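Side-chain contact in structural polyprotein, VP1 (Israeli acute paralysis virus, PDB 5CDD), which probably serves as a structural subunit of the virus capsid, being one of the coat proteins cut from a longer polyprotein: residues T159-K162 / G163-S167. Sequence-based numbering, arbitrary orientation.
Sequences TSDK and GYDSS
In the tight turn that leads into strand 166-172, the side chains of Asp-161 and Tyr-164 slide past each other in opposite directions. Asp-161 OD1 accepts a weak hydrogen bond from Tyr-164 N at 3.4 Å. The bond is long but fairly straight, with an N-H...O angle of 163°. The chi1 of Asp-161 places CG anti to its own N (-172°), which carries the carboxylate forward to the later part of the turn. The Tyr-164 ring folds back the other way, over the backbone of 160-162. Its CD2 lies 3.3 Å from Asp-161 CA, and its CE2 lies equally near Ser-160 O, both meeting the ring obliquely. Lys-162 N sits over one ring face, offset toward the rim. Tyr-151 also packs against this ring, edge-to-face.

The chain bends sharply at Gly-163, whose positive phi favours glycine, and then enters the four-stranded antiparallel sheet, consistent with the jelly-roll fold of the CRPV capsid family. Backbone hydrogen bonds of Gly-163 and Asp-165 with Arg-117 tie the turn to the chain just past neighbouring strand 110-116. The side chains of Asp-161 and Asp-165 cross at about a right angle, with their carboxylate planes 60° apart. Asp-161 OD2 is modelled 2.9 Å from Asp-165 OD1, both acceptors. Asp-165 OD2 forms a salt bridge with Arg-117 and a hydrogen bond with Tyr-88, so the arginine probably offsets part of the clustered negative charge.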
ATOM      1  N   THR A 159      22.863 -37.568  33.382  1.00 46.61           N
ATOM      2  CA  THR A 159      22.515 -38.921  33.794  1.00 47.94           C
ATOM      3  C   THR A 159      21.358 -38.922  34.792  1.00 49.30           C
ATOM      4  O   THR A 159      20.937 -39.979  35.261  1.00 48.88           O
ATOM      5  CB  THR A 159      23.727 -39.633  34.434  1.00 47.18           C
ATOM      6  OG1 THR A 159      24.142 -38.919  35.605  1.00 46.70           O
ATOM      7  CG2 THR A 159      24.887 -39.694  33.451  1.00 46.32           C
ATOM      8  N   SER A 160      20.838 -37.737  35.103  1.00 51.33           N
ATOM      9  CA  SER A 160      19.741 -37.618  36.060  1.00 53.39           C
ATOM     10  C   SER A 160      18.443 -37.062  35.476  1.00 53.87           C
ATOM     11  O   SER A 160      17.414 -37.049  36.153  1.00 54.93           O
ATOM     12  CB  SER A 160      20.172 -36.744  37.243  1.00 55.36           C
ATOM     13  OG  SER A 160      20.439 -35.414  36.831  1.00 56.87           O
ATOM     14  N   ASP A 161      18.487 -36.605  34.227  1.00 54.18           N
ATOM     15  CA  ASP A 161      17.294 -36.055  33.588  1.00 54.27           C
ATOM     16  C   ASP A 161      16.229 -37.132  33.428  1.00 54.21           C
ATOM     17  O   ASP A 161      16.327 -37.993  32.553  1.00 55.62           O
ATOM     18  CB  ASP A 161      17.628 -35.484  32.206  1.00 53.61           C
ATOM     19  CG  ASP A 161      16.462 -34.718  31.589  1.00 52.58           C
ATOM     20  OD1 ASP A 161      15.307 -35.187  31.676  1.00 49.86           O
ATOM     21  OD2 ASP A 161      16.707 -33.644  31.004  1.00 54.32           O
ATOM     22  N   LYS A 162      15.211 -37.087  34.278  1.00 53.02           N
ATOM     23  CA  LYS A 162      14.130 -38.057  34.201  1.00 52.10           C
ATOM     24  C   LYS A 162      12.793 -37.347  34.090  1.00 50.35           C
ATOM     25  O   LYS A 162      12.095 -37.156  35.084  1.00 50.42           O
ATOM     26  CB  LYS A 162      14.128 -38.963  35.432  1.00 53.81           C
ATOM     27  CG  LYS A 162      12.964 -39.956  35.476  1.00 56.89           C
ATOM     28  CD  LYS A 162      13.048 -41.011  34.381  1.00 56.32           C
ATOM     29  CE  LYS A 162      11.849 -41.946  34.443  1.00 57.07           C
ATOM     30  NZ  LYS A 162      11.968 -43.090  33.501  1.00 57.49           N
ATOM     31  N   GLY A 163      12.446 -36.956  32.869  1.00 47.99           N
ATOM     32  CA  GLY A 163      11.186 -36.275  32.642  1.00 44.82           C
ATOM     33  C   GLY A 163      11.202 -34.819  33.054  1.00 43.48           C
ATOM     34  O   GLY A 163      10.168 -34.281  33.442  1.00 43.02           O
ATOM     35  N   TYR A 164      12.365 -34.175  32.979  1.00 42.77           N
ATOM     36  CA  TYR A 164      12.472 -32.764  33.345  1.00 42.08           C
ATOM     37  C   TYR A 164      11.936 -31.882  32.223  1.00 40.12           C
ATOM     38  O   TYR A 164      11.301 -30.856  32.472  1.00 39.98           O
ATOM     39  CB  TYR A 164      13.925 -32.382  33.640  1.00 45.19           C
ATOM     40  CG  TYR A 164      14.500 -33.044  34.873  1.00 48.84           C
ATOM     41  CD1 TYR A 164      13.694 -33.318  35.981  1.00 50.73           C
ATOM     42  CD2 TYR A 164      15.857 -33.370  34.949  1.00 49.45           C
ATOM     43  CE1 TYR A 164      14.220 -33.902  37.132  1.00 53.58           C
ATOM     44  CE2 TYR A 164      16.397 -33.953  36.099  1.00 52.09           C
ATOM     45  CZ  TYR A 164      15.573 -34.217  37.186  1.00 54.19           C
ATOM     46  OH  TYR A 164      16.097 -34.795  38.323  1.00 55.64           O
ATOM     47  N   ASP A 165      12.206 -32.291  30.988  1.00 38.34           N
ATOM     48  CA  ASP A 165      11.748 -31.568  29.813  1.00 35.62           C
ATOM     49  C   ASP A 165      11.060 -32.539  28.861  1.00 34.39           C
ATOM     50  O   ASP A 165      11.114 -33.757  29.049  1.00 33.23           O
ATOM     51  CB  ASP A 165      12.931 -30.879  29.124  1.00 36.79           C
ATOM     52  CG  ASP A 165      14.009 -31.855  28.697  1.00 38.57           C
ATOM     53  OD1 ASP A 165      14.406 -32.706  29.520  1.00 39.83           O
ATOM     54  OD2 ASP A 165      14.465 -31.764  27.538  1.00 39.16           O
ATOM     55  N   SER A 166      10.411 -31.990  27.840  1.00 33.42           N
ATOM     56  CA  SER A 166       9.687 -32.786  26.855  1.00 32.92           C
ATOM     57  C   SER A 166      10.563 -33.388  25.765  1.00 32.03           C
ATOM     58  O   SER A 166      11.649 -32.894  25.471  1.00 31.13           O
ATOM     59  CB  SER A 166       8.588 -31.933  26.217  1.00 33.76           C
ATOM     60  OG  SER A 166       9.130 -30.712  25.728  1.00 35.82           O
ATOM     61  N   SER A 167      10.069 -34.469  25.175  1.00 31.84           N
ATOM     62  CA  SER A 167      10.775 -35.170  24.114  1.00 30.71           C
ATOM     63  C   SER A 167       9.757 -35.632  23.074  1.00 29.93           C
ATOM     64  O   SER A 167       8.555 -35.430  23.241  1.00 29.19           O
ATOM     65  CB  SER A 167      11.535 -36.369  24.692  1.00 30.87           C
ATOM     66  OG  SER A 167      12.229 -37.073  23.679  1.00 35.74           O
TER